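Local coordinates for hypothetical protein PH1789 (Pyrococcus horikoshii, PDB 1WR2) that is of unknown function but contains a domain of the ATP-grasp family, with helices packed on antiparallel sheets, at residues P118-I123 with F138-I143; L213-V218 with V226-R231; L148-F153 with E169-P174; D162-I167 with D186-V191. All coordinates share one frame; numbering follows the deposited sequence.

Interaction 1: residues P118-I123 with F138-I143; sequences PGREVI and FGLGGI
The open end of the antiparallel hairpin built from strands 120-129 and 133-140 pairs E121, V122 and I123 with G139, L140 and G141. V122 and L140 form a non-hydrogen-bonded pair and I123 and G139 a hydrogen-bonded one. In the latter, I123 N gives a bond of 2.8 Å to G139 O, while the return bond from G139 N to I123 O is longer, 3.3 Å. Past the last strand residue, G141 N still reaches E121 O at 2.9 Å; the N-H...O angle is 177°, yet the donor stands well above the carbonyl plane.

This hairpin lies between strand 208-218, which borders strand 120-129, and edge strand 152-155, which borders strand 133-140, in the six-stranded antiparallel sheet of the ATP-grasp domain. On the V122 face, V122 CB lies 3.8 Å from F138 CE1, and V122 CG1 meets L140 CD2. With CG anti to the backbone N (chi1 172°), the F138 ring is carried toward V122, and M166 and I167 of helix 160-168 also touch it. On the I123 face, I123 CG1 rests 3.8 Å from G141 CA. Beyond the strand pairing, E121 OE1 accepts from a water at 2.7 Å, and G142 N gives that water a weak bond of 3.5 Å.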
loop_
_atom_site.group_PDB
_atom_site.type_symbol
_atom_site.label_atom_id
_atom_site.label_comp_id
_atom_site.label_asym_id
_atom_site.label_seq_id
_atom_site.Cartn_x
_atom_site.Cartn_y
_atom_site.Cartn_z
ATOM N N PRO A 118 -12.872 -7.534 3.379
ATOM C CA PRO A 118 -11.849 -8.412 2.813
ATOM C C PRO A 118 -12.213 -8.898 1.413
ATOM O O PRO A 118 -13.391 -8.962 1.048
ATOM C CB PRO A 118 -11.766 -9.546 3.832
ATOM C CG PRO A 118 -13.148 -9.590 4.401
ATOM C CD PRO A 118 -13.473 -8.132 4.583
ATOM N N GLY A 119 -11.186 -9.216 0.632
ATOM C CA GLY A 119 -11.382 -9.701 -0.721
ATOM C C GLY A 119 -10.174 -10.544 -1.073
ATOM O O GLY A 119 -9.352 -10.818 -0.201
ATOM N N ARG A 120 -10.052 -10.955 -2.329
ATOM C CA ARG A 120 -8.913 -11.770 -2.744
ATOM C C ARG A 120 -7.615 -10.977 -2.609
ATOM O O ARG A 120 -7.460 -9.924 -3.225
ATOM C CB ARG A 120 -9.082 -12.223 -4.194
ATOM C CG ARG A 120 -7.893 -13.012 -4.728
ATOM C CD ARG A 120 -7.756 -14.358 -4.034
ATOM N NE ARG A 120 -8.927 -15.197 -4.265
ATOM C CZ ARG A 120 -9.044 -16.450 -3.842
ATOM N NH1 ARG A 120 -8.054 -17.019 -3.162
ATOM N NH2 ARG A 120 -10.152 -17.135 -4.098
ATOM N N GLU A 121 -6.681 -11.484 -1.809
ATOM C CA GLU A 121 -5.412 -10.794 -1.618
ATOM C C GLU A 121 -4.441 -10.992 -2.772
ATOM O O GLU A 121 -4.164 -12.126 -3.171
ATOM C CB GLU A 121 -4.728 -11.255 -0.328
ATOM C CG GLU A 121 -5.379 -10.766 0.942
ATOM C CD GLU A 121 -4.460 -10.884 2.144
ATOM O OE1 GLU A 121 -3.388 -10.229 2.153
ATOM O OE2 GLU A 121 -4.806 -11.633 3.083
ATOM N N VAL A 122 -3.938 -9.883 -3.314
ATOM C CA VAL A 122 -2.956 -9.934 -4.387
ATOM C C VAL A 122 -1.845 -8.951 -4.032
ATOM O O VAL A 122 -1.990 -8.130 -3.115
ATOM C CB VAL A 122 -3.537 -9.544 -5.772
ATOM C CG1 VAL A 122 -4.726 -10.434 -6.115
ATOM C CG2 VAL A 122 -3.913 -8.085 -5.791
ATOM N N ILE A 123 -0.726 -9.047 -4.736
ATOM C CA ILE A 123 0.403 -8.165 -4.475
ATOM C C ILE A 123 0.994 -7.654 -5.781
ATOM O O ILE A 123 1.186 -8.420 -6.725
ATOM C CB ILE A 123 1.541 -8.903 -3.711
ATOM C CG1 ILE A 123 1.064 -9.351 -2.325
ATOM C CG2 ILE A 123 2.755 -7.984 -3.573
ATOM C CD1 ILE A 123 2.131 -10.131 -1.534
ATOM N N PHE A 138 3.423 -9.377 -10.258
ATOM C CA PHE A 138 2.073 -9.676 -9.811
ATOM C C PHE A 138 2.013 -11.107 -9.303
ATOM O O PHE A 138 2.658 -11.996 -9.855
ATOM C CB PHE A 138 1.064 -9.529 -10.947
ATOM C CG PHE A 138 -0.308 -10.011 -10.585
ATOM C CD1 PHE A 138 -1.110 -9.275 -9.715
ATOM C CD2 PHE A 138 -0.779 -11.230 -11.068
ATOM C CE1 PHE A 138 -2.355 -9.742 -9.328
ATOM C CE2 PHE A 138 -2.031 -11.710 -10.687
ATOM C CZ PHE A 138 -2.821 -10.966 -9.814
ATOM N N GLY A 139 1.229 -11.319 -8.251
ATOM C CA GLY A 139 1.065 -12.646 -7.688
ATOM C C GLY A 139 0.070 -12.549 -6.549
ATOM O O GLY A 139 -0.240 -11.444 -6.102
ATOM N N LEU A 140 -0.446 -13.680 -6.076
ATOM C CA LEU A 140 -1.398 -13.643 -4.970
ATOM C C LEU A 140 -0.684 -13.347 -3.661
ATOM O O LEU A 140 0.511 -13.622 -3.514
ATOM C CB LEU A 140 -2.144 -14.976 -4.828
ATOM C CG LEU A 140 -3.168 -15.358 -5.899
ATOM C CD1 LEU A 140 -3.948 -16.581 -5.438
ATOM C CD2 LEU A 140 -4.116 -14.208 -6.147
ATOM N N GLY A 141 -1.426 -12.790 -2.710
ATOM C CA GLY A 141 -0.855 -12.476 -1.414
ATOM C C GLY A 141 -1.130 -13.597 -0.430
ATOM O O GLY A 141 -1.255 -14.757 -0.818
ATOM N N GLY A 142 -1.239 -13.253 0.847
ATOM C CA GLY A 142 -1.487 -14.267 1.852
ATOM C C GLY A 142 -0.241 -14.429 2.693
ATOM O O GLY A 142 0.759 -13.760 2.442
ATOM N N ILE A 143 -0.284 -15.315 3.681
ATOM C CA ILE A 143 0.873 -15.519 4.546
ATOM C C ILE A 143 1.859 -16.547 3.988
ATOM O O ILE A 143 2.969 -16.700 4.507
ATOM C CB ILE A 143 0.429 -15.948 5.960
ATOM C CG1 ILE A 143 -0.444 -17.201 5.880
ATOM C CG2 ILE A 143 -0.340 -14.810 6.622
ATOM C CD1 ILE A 143 -0.864 -17.747 7.233
HETATM O O HOH W 1 -0.810 -9.842 1.354
#

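Interaction 2: residues L213-V218 with V226-R231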
loop_
_atom_site.group_PDB
_atom_site.type_symbol
_atom_site.label_atom_id
_atom_site.label_comp_id
_atom_site.label_asym_id
_atom_site.label_seq_id
_atom_site.Cartn_x
_atom_site.Cartn_y
_atom_site.Cartn_z
ATOM N N LEU A 213 2.369 -2.638 -3.579
ATOM C CA LEU A 213 1.032 -2.370 -3.099
ATOM C C LEU A 213 0.783 -3.712 -2.439
ATOM O O LEU A 213 0.647 -4.723 -3.128
ATOM C CB LEU A 213 0.063 -2.169 -4.262
ATOM C CG LEU A 213 0.414 -1.262 -5.442
ATOM C CD1 LEU A 213 -0.876 -0.948 -6.168
ATOM C CD2 LEU A 213 1.092 0.016 -4.997
ATOM N N ASN A 214 0.746 -3.722 -1.109
ATOM C CA ASN A 214 0.580 -4.960 -0.363
ATOM C C ASN A 214 0.131 -4.641 1.058
ATOM O O ASN A 214 0.873 -4.028 1.827
ATOM C CB ASN A 214 1.921 -5.700 -0.354
ATOM C CG ASN A 214 1.874 -7.019 0.411
ATOM O OD1 ASN A 214 0.832 -7.429 0.906
ATOM N ND2 ASN A 214 3.017 -7.686 0.503
ATOM N N PRO A 215 -1.074 -5.096 1.436
ATOM C CA PRO A 215 -1.919 -5.870 0.520
ATOM C C PRO A 215 -2.889 -5.076 -0.330
ATOM O O PRO A 215 -3.087 -3.878 -0.132
ATOM C CB PRO A 215 -2.644 -6.835 1.455
ATOM C CG PRO A 215 -2.826 -6.022 2.686
ATOM C CD PRO A 215 -1.524 -5.256 2.832
ATOM N N VAL A 216 -3.471 -5.769 -1.300
ATOM C CA VAL A 216 -4.481 -5.205 -2.186
ATOM C C VAL A 216 -5.617 -6.223 -2.134
ATOM O O VAL A 216 -5.368 -7.422 -2.236
ATOM C CB VAL A 216 -4.008 -5.121 -3.653
ATOM C CG1 VAL A 216 -5.192 -4.758 -4.552
ATOM C CG2 VAL A 216 -2.901 -4.090 -3.799
ATOM N N PHE A 217 -6.849 -5.763 -1.950
ATOM C CA PHE A 217 -7.972 -6.690 -1.919
ATOM C C PHE A 217 -8.701 -6.568 -3.249
ATOM O O PHE A 217 -8.997 -5.457 -3.699
ATOM C CB PHE A 217 -8.960 -6.363 -0.784
ATOM C CG PHE A 217 -8.426 -6.613 0.606
ATOM C CD1 PHE A 217 -7.446 -7.569 0.840
ATOM C CD2 PHE A 217 -8.946 -5.916 1.692
ATOM C CE1 PHE A 217 -6.995 -7.830 2.129
ATOM C CE2 PHE A 217 -8.501 -6.171 2.983
ATOM C CZ PHE A 217 -7.524 -7.129 3.201
ATOM N N VAL A 218 -8.982 -7.702 -3.880
ATOM C CA VAL A 218 -9.698 -7.697 -5.150
ATOM C C VAL A 218 -11.062 -8.345 -4.963
ATOM O O VAL A 218 -11.169 -9.497 -4.542
ATOM C CB VAL A 218 -8.921 -8.449 -6.252
ATOM C CG1 VAL A 218 -9.698 -8.395 -7.563
ATOM C CG2 VAL A 218 -7.548 -7.818 -6.444
ATOM N N VAL A 226 -9.186 -2.608 -3.894
ATOM C CA VAL A 226 -8.740 -1.567 -2.980
ATOM C C VAL A 226 -7.338 -1.855 -2.433
ATOM O O VAL A 226 -7.013 -2.990 -2.087
ATOM C CB VAL A 226 -9.740 -1.408 -1.805
ATOM C CG1 VAL A 226 -9.721 -2.641 -0.919
ATOM C CG2 VAL A 226 -9.422 -0.159 -1.016
ATOM N N ILE A 227 -6.509 -0.819 -2.380
ATOM C CA ILE A 227 -5.141 -0.926 -1.874
ATOM C C ILE A 227 -5.158 -0.723 -0.360
ATOM O O ILE A 227 -5.606 0.313 0.126
ATOM C CB ILE A 227 -4.247 0.139 -2.522
ATOM C CG1 ILE A 227 -4.181 -0.101 -4.034
ATOM C CG2 ILE A 227 -2.867 0.121 -1.896
ATOM C CD1 ILE A 227 -3.595 1.066 -4.816
ATOM N N VAL A 228 -4.664 -1.704 0.383
ATOM C CA VAL A 228 -4.668 -1.618 1.835
ATOM C C VAL A 228 -3.422 -1.000 2.454
ATOM O O VAL A 228 -3.510 -0.257 3.436
ATOM C CB VAL A 228 -4.924 -3.010 2.444
ATOM C CG1 VAL A 228 -4.984 -2.925 3.962
ATOM C CG2 VAL A 228 -6.231 -3.564 1.889
ATOM N N ASP A 229 -2.257 -1.303 1.898
ATOM C CA ASP A 229 -1.008 -0.744 2.411
ATOM C C ASP A 229 -0.091 -0.604 1.206
ATOM O O ASP A 229 -0.334 -1.223 0.169
ATOM C CB ASP A 229 -0.377 -1.691 3.435
ATOM C CG ASP A 229 0.615 -0.990 4.353
ATOM O OD1 ASP A 229 1.212 0.022 3.938
ATOM O OD2 ASP A 229 0.813 -1.457 5.492
ATOM N N SER A 230 0.955 0.199 1.340
ATOM C CA SER A 230 1.898 0.412 0.249
ATOM C C SER A 230 3.217 0.958 0.773
ATOM O O SER A 230 3.257 1.653 1.791
ATOM C CB SER A 230 1.324 1.403 -0.770
ATOM O OG SER A 230 2.268 1.717 -1.785
ATOM N N ARG A 231 4.297 0.632 0.076
ATOM C CA ARG A 231 5.604 1.130 0.463
ATOM C C ARG A 231 6.322 1.608 -0.788
ATOM O O ARG A 231 6.223 0.993 -1.854
ATOM C CB ARG A 231 6.430 0.046 1.163
ATOM C CG ARG A 231 6.897 -1.071 0.267
ATOM C CD ARG A 231 7.978 -1.882 0.962
ATOM N NE ARG A 231 9.157 -2.030 0.114
ATOM C CZ ARG A 231 10.410 -1.932 0.553
ATOM N NH1 ARG A 231 10.648 -1.681 1.836
ATOM N NH2 ARG A 231 11.424 -2.093 -0.288
#
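F217 and V228 meet across the antiparallel hairpin of strands 208-218 and 225-234, in the large sheet of the ATP-grasp domain. From the backbone outward, F217 CB lies 3.8 Å from V226 CG1, its neighbour in the hydrogen-bonded pair. CG stands anti to the carbonyl carbon (chi1 -69°), which turns the ring along the hairpin to V228. There CD2 and CE2 come equally near V228 CG2, while CG and CZ are slightly farther; the methyl sits over one ring face, 3.7 Å from the centroid and 19° off the normal, a CH-pi contact displaced toward the rim.

Backbone bonds frame this pair. F217 N donates to V226 O and V226 N to F217 O. The regular ladder then breaks at P215, which follows a cis peptide bond and marks a corner in the chain. P215 O accepts V228 N at 2.7 Å and, weakly, D229 N, so one carbonyl serves two successive amides; P215 CG packs on V228 CB. Pairing resumes with N214 N bonded to D229 O and with L213 opposite S230.

On the other face, V216 and I227 lie side by side, and L213 CD1 meets I227 CD1 at 3.6 Å, beneath helices 22-30 and 187-203. S230 shares that face, and its OG bonds D212 O. D229 is held separately: OD2 forms a salt bridge with K71, and within the 226-231 segment OD1 takes S230 N through a short, bent bond (2.6 Å, 131°), using the lone pair anti to its other oxygen.

Interaction 3: residues L148-F153 with E169-P174; sequences LKDVTF and EIKAYP
The carboxylate of D150 faces the backbone amides of K171 and A172 and grips both, one oxygen to each. K171 N donates to OD1 of D150 at 2.8 Å, and A172 N donates to OD2 of D150 at 3.1 Å. Both N-H groups come in on the syn side, OD1 being met 19° and OD2 33° out of the carboxylate plane, and both bonds are close to straight. D150 reaches them because its CG stands opposite the backbone N (chi1 -180°), which extends the carboxylate toward the 169-174 segment. Two bonds, one to each oxygen, would limit rotation of the group.

The tightest carbon packing lies beside this. T152 CG2 presses on I170 CG2 at 3.4 Å, shorter than usual van der Waals contact, the two side chains crossing near a right angle; T152 CG2 also touches E169 CB. T152 OG1 is engaged with M166 O.

The solvent side is looser. The exposed K171 side chain bends at its last torsion, and NZ stays 4.1 Å from D150 OD1, beyond a salt bridge though the charges are opposite. E169 turns its carboxylate to R154.

The two amides belong to a type I beta turn from I170 to Y173, closed by Y173 N on I170 O. A carboxylate bridging consecutive turn amides thus ties the loop entering edge strand 152-155 to the turn leading into helix 173-177.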
loop_
_atom_site.group_PDB
_atom_site.type_symbol
_atom_site.label_atom_id
_atom_site.label_comp_id
_atom_site.label_asym_id
_atom_site.label_seq_id
_atom_site.Cartn_x
_atom_site.Cartn_y
_atom_site.Cartn_z
ATOM N N LEU A 148 4.865 -20.317 -1.682
ATOM C CA LEU A 148 4.310 -20.646 -2.984
ATOM C C LEU A 148 5.177 -20.152 -4.141
ATOM O O LEU A 148 5.148 -20.726 -5.227
ATOM C CB LEU A 148 2.883 -20.104 -3.098
ATOM C CG LEU A 148 1.876 -20.743 -2.132
ATOM C CD1 LEU A 148 0.496 -20.139 -2.345
ATOM C CD2 LEU A 148 1.825 -22.251 -2.363
ATOM N N LYS A 149 5.941 -19.089 -3.909
ATOM C CA LYS A 149 6.847 -18.564 -4.933
ATOM C C LYS A 149 6.153 -18.516 -6.291
ATOM O O LYS A 149 6.622 -19.130 -7.252
ATOM C CB LYS A 149 8.079 -19.476 -5.034
ATOM C CG LYS A 149 8.666 -19.890 -3.679
ATOM C CD LYS A 149 9.631 -21.078 -3.793
ATOM C CE LYS A 149 8.896 -22.378 -4.132
ATOM N NZ LYS A 149 9.771 -23.599 -4.074
ATOM N N ASP A 150 5.044 -17.788 -6.378
ATOM C CA ASP A 150 4.290 -17.707 -7.625
ATOM C C ASP A 150 4.050 -16.259 -8.060
ATOM O O ASP A 150 3.011 -15.676 -7.775
ATOM C CB ASP A 150 2.959 -18.446 -7.447
ATOM C CG ASP A 150 2.098 -18.433 -8.693
ATOM O OD1 ASP A 150 2.633 -18.668 -9.804
ATOM O OD2 ASP A 150 0.875 -18.206 -8.548
ATOM N N VAL A 151 5.031 -15.684 -8.744
ATOM C CA VAL A 151 4.918 -14.311 -9.206
ATOM C C VAL A 151 5.367 -14.224 -10.654
ATOM O O VAL A 151 6.291 -14.924 -11.065
ATOM C CB VAL A 151 5.799 -13.355 -8.357
ATOM C CG1 VAL A 151 5.502 -13.550 -6.874
ATOM C CG2 VAL A 151 7.269 -13.621 -8.630
ATOM N N THR A 152 4.704 -13.375 -11.427
ATOM C CA THR A 152 5.071 -13.179 -12.822
ATOM C C THR A 152 5.550 -11.731 -12.907
ATOM O O THR A 152 5.241 -10.931 -12.016
ATOM C CB THR A 152 3.858 -13.398 -13.759
ATOM O OG1 THR A 152 2.787 -12.509 -13.397
ATOM C CG2 THR A 152 3.372 -14.836 -13.655
ATOM N N PHE A 153 6.310 -11.394 -13.947
ATOM C CA PHE A 153 6.804 -10.029 -14.084
ATOM C C PHE A 153 6.838 -9.563 -15.534
ATOM O O PHE A 153 6.660 -10.357 -16.465
ATOM C CB PHE A 153 8.204 -9.898 -13.457
ATOM C CG PHE A 153 9.326 -10.336 -14.359
ATOM C CD1 PHE A 153 9.922 -9.435 -15.243
ATOM C CD2 PHE A 153 9.786 -11.649 -14.334
ATOM C CE1 PHE A 153 10.966 -9.839 -16.093
ATOM C CE2 PHE A 153 10.825 -12.064 -15.176
ATOM C CZ PHE A 153 11.416 -11.153 -16.059
ATOM N N GLU A 169 -0.588 -15.889 -16.324
ATOM C CA GLU A 169 0.591 -16.732 -16.202
ATOM C C GLU A 169 0.885 -17.282 -14.805
ATOM O O GLU A 169 1.657 -18.234 -14.669
ATOM C CB GLU A 169 1.818 -15.972 -16.724
ATOM C CG GLU A 169 1.679 -15.503 -18.164
ATOM C CD GLU A 169 2.926 -14.810 -18.684
ATOM O OE1 GLU A 169 3.562 -14.062 -17.915
ATOM O OE2 GLU A 169 3.263 -15.007 -19.871
ATOM N N ILE A 170 0.292 -16.703 -13.761
ATOM C CA ILE A 170 0.557 -17.204 -12.411
ATOM C C ILE A 170 -0.132 -18.549 -12.217
ATOM O O ILE A 170 -1.224 -18.778 -12.739
ATOM C CB ILE A 170 0.068 -16.225 -11.303
ATOM C CG1 ILE A 170 -1.434 -15.969 -11.447
ATOM C CG2 ILE A 170 0.867 -14.917 -11.366
ATOM C CD1 ILE A 170 -2.017 -15.129 -10.322
ATOM N N LYS A 171 0.508 -19.441 -11.469
ATOM C CA LYS A 171 -0.066 -20.760 -11.236
ATOM C C LYS A 171 -1.435 -20.658 -10.570
ATOM O O LYS A 171 -2.335 -21.444 -10.856
ATOM C CB LYS A 171 0.861 -21.597 -10.358
ATOM C CG LYS A 171 2.240 -21.837 -10.952
ATOM C CD LYS A 171 2.994 -22.898 -10.160
ATOM C CE LYS A 171 4.414 -23.050 -10.657
ATOM N NZ LYS A 171 5.150 -21.757 -10.552
ATOM N N ALA A 172 -1.584 -19.675 -9.690
ATOM C CA ALA A 172 -2.836 -19.484 -8.973
ATOM C C ALA A 172 -3.916 -18.778 -9.782
ATOM O O ALA A 172 -4.927 -18.351 -9.223
ATOM C CB ALA A 172 -2.579 -18.719 -7.692
ATOM N N TYR A 173 -3.718 -18.655 -11.092
ATOM C CA TYR A 173 -4.710 -17.986 -11.923
ATOM C C TYR A 173 -6.105 -18.596 -11.822
ATOM O O TYR A 173 -7.104 -17.873 -11.722
ATOM C CB TYR A 173 -4.306 -17.987 -13.393
ATOM C CG TYR A 173 -5.398 -17.382 -14.233
ATOM C CD1 TYR A 173 -5.647 -16.013 -14.189
ATOM C CD2 TYR A 173 -6.253 -18.187 -14.984
ATOM C CE1 TYR A 173 -6.723 -15.457 -14.863
ATOM C CE2 TYR A 173 -7.337 -17.642 -15.664
ATOM C CZ TYR A 173 -7.566 -16.275 -15.595
ATOM O OH TYR A 173 -8.643 -15.721 -16.249
ATOM N N PRO A 174 -6.203 -19.937 -11.885
ATOM C CA PRO A 174 -7.511 -20.592 -11.794
ATOM C C PRO A 174 -8.298 -20.121 -10.582
ATOM O O PRO A 174 -9.526 -20.053 -10.612
ATOM C CB PRO A 174 -7.144 -22.072 -11.709
ATOM C CG PRO A 174 -5.937 -22.144 -12.587
ATOM C CD PRO A 174 -5.142 -20.929 -12.133
#

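Interaction 4: residues D162-I167 with D186-V191; sequences DARKMI and DIDAIV
Apolar contacts carry most of this helix-helix junction, in which I167 of helix 160-168 points its CD1 among three residues of helix 187-203. That methyl lies 3.5 Å from V191 CG2, tighter than usual carbon contact, and 3.6 Å from I190 CG2, with I187 CG2 farther off. I167 and V191 cross at about a right angle, whereas I190 approaches aslant. Nearer the start of the segment, A163 CB meets V191 CG1 at 4.0 Å, at the point where the two backbones are closest. The short helical segments run at 122° to each other with axes 9.7 Å apart, with I167, I190 and V191 meeting between them.

Arginine contacts border the apolar patch. The chain of R164 is extended from CG to NE and carries its guanidinium across V191, whose CG2 sits over one face, 3.5 Å above the plane and displaced toward the rim. At the guanidinium edge, NH2 of R164 forms a long salt bridge of 3.7 Å with OD2 of D188. The two flat groups are turned 62° apart, so they do not pair in a common plane. The nearer ionic partner of R164 is E160, which takes its NE.

Capping is the third element. D186 occupies the N-cap of helix 187-203, and its OD1 accepts A189 N at 2.8 Å from above the carboxylate plane, while OD2 takes G224 N.

Around the junction, L194 extends the contact along helix 187-203, L176 of helix 173-177 touches both I167 and I187, and F138 of strand 133-140 packs against I190.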
loop_
_atom_site.group_PDB
_atom_site.type_symbol
_atom_site.label_atom_id
_atom_site.label_comp_id
_atom_site.label_asym_id
_atom_site.label_seq_id
_atom_site.Cartn_x
_atom_site.Cartn_y
_atom_site.Cartn_z
ATOM N N ASP A 162 0.329 -7.133 -21.902
ATOM C CA ASP A 162 1.262 -7.605 -20.881
ATOM C C ASP A 162 0.513 -7.858 -19.575
ATOM O O ASP A 162 0.666 -8.913 -18.944
ATOM C CB ASP A 162 2.355 -6.567 -20.610
ATOM C CG ASP A 162 3.325 -6.410 -21.763
ATOM O OD1 ASP A 162 3.562 -7.395 -22.495
ATOM O OD2 ASP A 162 3.869 -5.296 -21.919
ATOM N N ALA A 163 -0.300 -6.878 -19.183
ATOM C CA ALA A 163 -1.079 -6.943 -17.948
ATOM C C ALA A 163 -2.020 -8.137 -17.863
ATOM O O ALA A 163 -2.021 -8.860 -16.869
ATOM C CB ALA A 163 -1.870 -5.654 -17.769
ATOM N N ARG A 164 -2.833 -8.346 -18.892
ATOM C CA ARG A 164 -3.769 -9.470 -18.871
ATOM C C ARG A 164 -3.006 -10.783 -18.927
ATOM O O ARG A 164 -3.388 -11.769 -18.296
ATOM C CB ARG A 164 -4.748 -9.376 -20.049
ATOM C CG ARG A 164 -5.658 -8.174 -19.950
ATOM C CD ARG A 164 -6.634 -8.060 -21.103
ATOM N NE ARG A 164 -7.462 -6.875 -20.917
ATOM C CZ ARG A 164 -8.372 -6.741 -19.956
ATOM N NH1 ARG A 164 -8.588 -7.731 -19.095
ATOM N NH2 ARG A 164 -9.037 -5.601 -19.831
ATOM N N LYS A 165 -1.909 -10.775 -19.671
ATOM C CA LYS A 165 -1.078 -11.950 -19.828
ATOM C C LYS A 165 -0.372 -12.335 -18.518
ATOM O O LYS A 165 -0.447 -13.487 -18.092
ATOM C CB LYS A 165 -0.060 -11.688 -20.940
ATOM C CG LYS A 165 0.684 -12.910 -21.455
ATOM C CD LYS A 165 1.521 -12.527 -22.676
ATOM C CE LYS A 165 2.427 -13.658 -23.143
ATOM N NZ LYS A 165 3.288 -13.222 -24.277
ATOM N N MET A 166 0.297 -11.384 -17.868
ATOM C CA MET A 166 1.001 -11.713 -16.627
ATOM C C MET A 166 0.039 -12.151 -15.520
ATOM O O MET A 166 0.436 -12.828 -14.573
ATOM C CB MET A 166 1.869 -10.538 -16.157
ATOM C CG MET A 166 1.124 -9.318 -15.680
ATOM S SD MET A 166 2.248 -7.920 -15.450
ATOM C CE MET A 166 3.251 -8.505 -14.070
ATOM N N ILE A 167 -1.229 -11.775 -15.642
ATOM C CA ILE A 167 -2.210 -12.178 -14.649
ATOM C C ILE A 167 -2.569 -13.642 -14.889
ATOM O O ILE A 167 -2.789 -14.407 -13.950
ATOM C CB ILE A 167 -3.503 -11.333 -14.741
ATOM C CG1 ILE A 167 -3.196 -9.861 -14.444
ATOM C CG2 ILE A 167 -4.533 -11.856 -13.741
ATOM C CD1 ILE A 167 -4.426 -8.950 -14.530
ATOM N N ASP A 186 -12.336 -9.565 -9.869
ATOM C CA ASP A 186 -12.435 -8.510 -10.864
ATOM C C ASP A 186 -11.096 -8.349 -11.578
ATOM O O ASP A 186 -10.290 -7.496 -11.214
ATOM C CB ASP A 186 -12.831 -7.190 -10.199
ATOM C CG ASP A 186 -13.234 -6.130 -11.208
ATOM O OD1 ASP A 186 -12.571 -6.024 -12.261
ATOM O OD2 ASP A 186 -14.208 -5.394 -10.945
ATOM N N ILE A 187 -10.870 -9.167 -12.602
ATOM C CA ILE A 187 -9.630 -9.134 -13.371
ATOM C C ILE A 187 -9.344 -7.778 -13.996
ATOM O O ILE A 187 -8.218 -7.286 -13.936
ATOM C CB ILE A 187 -9.654 -10.174 -14.507
ATOM C CG1 ILE A 187 -9.960 -11.562 -13.938
ATOM C CG2 ILE A 187 -8.321 -10.172 -15.242
ATOM C CD1 ILE A 187 -8.985 -12.023 -12.895
ATOM N N ASP A 188 -10.362 -7.187 -14.612
ATOM C CA ASP A 188 -10.219 -5.881 -15.254
ATOM C C ASP A 188 -9.708 -4.833 -14.269
ATOM O O ASP A 188 -8.957 -3.923 -14.636
ATOM C CB ASP A 188 -11.565 -5.440 -15.832
ATOM C CG ASP A 188 -12.001 -6.298 -17.005
ATOM O OD1 ASP A 188 -12.039 -7.539 -16.863
ATOM O OD2 ASP A 188 -12.309 -5.728 -18.071
ATOM N N ALA A 189 -10.130 -4.961 -13.017
ATOM C CA ALA A 189 -9.699 -4.038 -11.983
ATOM C C ALA A 189 -8.203 -4.251 -11.752
ATOM O O ALA A 189 -7.443 -3.302 -11.576
ATOM C CB ALA A 189 -10.478 -4.294 -10.698
ATOM N N ILE A 190 -7.776 -5.506 -11.765
ATOM C CA ILE A 190 -6.361 -5.786 -11.570
ATOM C C ILE A 190 -5.577 -5.225 -12.744
ATOM O O ILE A 190 -4.532 -4.610 -12.564
ATOM C CB ILE A 190 -6.090 -7.285 -11.465
ATOM C CG1 ILE A 190 -6.909 -7.875 -10.316
ATOM C CG2 ILE A 190 -4.601 -7.516 -11.234
ATOM C CD1 ILE A 190 -6.806 -9.370 -10.188
ATOM N N VAL A 191 -6.086 -5.439 -13.952
ATOM C CA VAL A 191 -5.421 -4.940 -15.146
ATOM C C VAL A 191 -5.250 -3.427 -15.072
ATOM O O VAL A 191 -4.210 -2.888 -15.452
ATOM C CB VAL A 191 -6.230 -5.294 -16.413
ATOM C CG1 VAL A 191 -5.668 -4.560 -17.613
ATOM C CG2 VAL A 191 -6.195 -6.796 -16.642
#

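Overall arrangement
Interactions 1 and 2 are adjacent hairpins of one sheet, centres 9 Å apart: R120 O faces V218 N at 2.8 Å and V122 N faces V216 O at 3.0 Å, both probable hydrogen bonds. Interaction 3 lies beyond the other strand of interaction 1, where F138 O is 2.9 Å from T152 N; it does not touch interaction 2, the nearest atoms being about 10 Å apart. Interaction 4 joins the helices packed on this sheet, and F138 ties it to interaction 1, with F138 CE1 3.7 Å from I190 CG2. Interactions 3 and 4 alternate along the chain and also touch, with Y173 CD1 3.3 Å from I167 O.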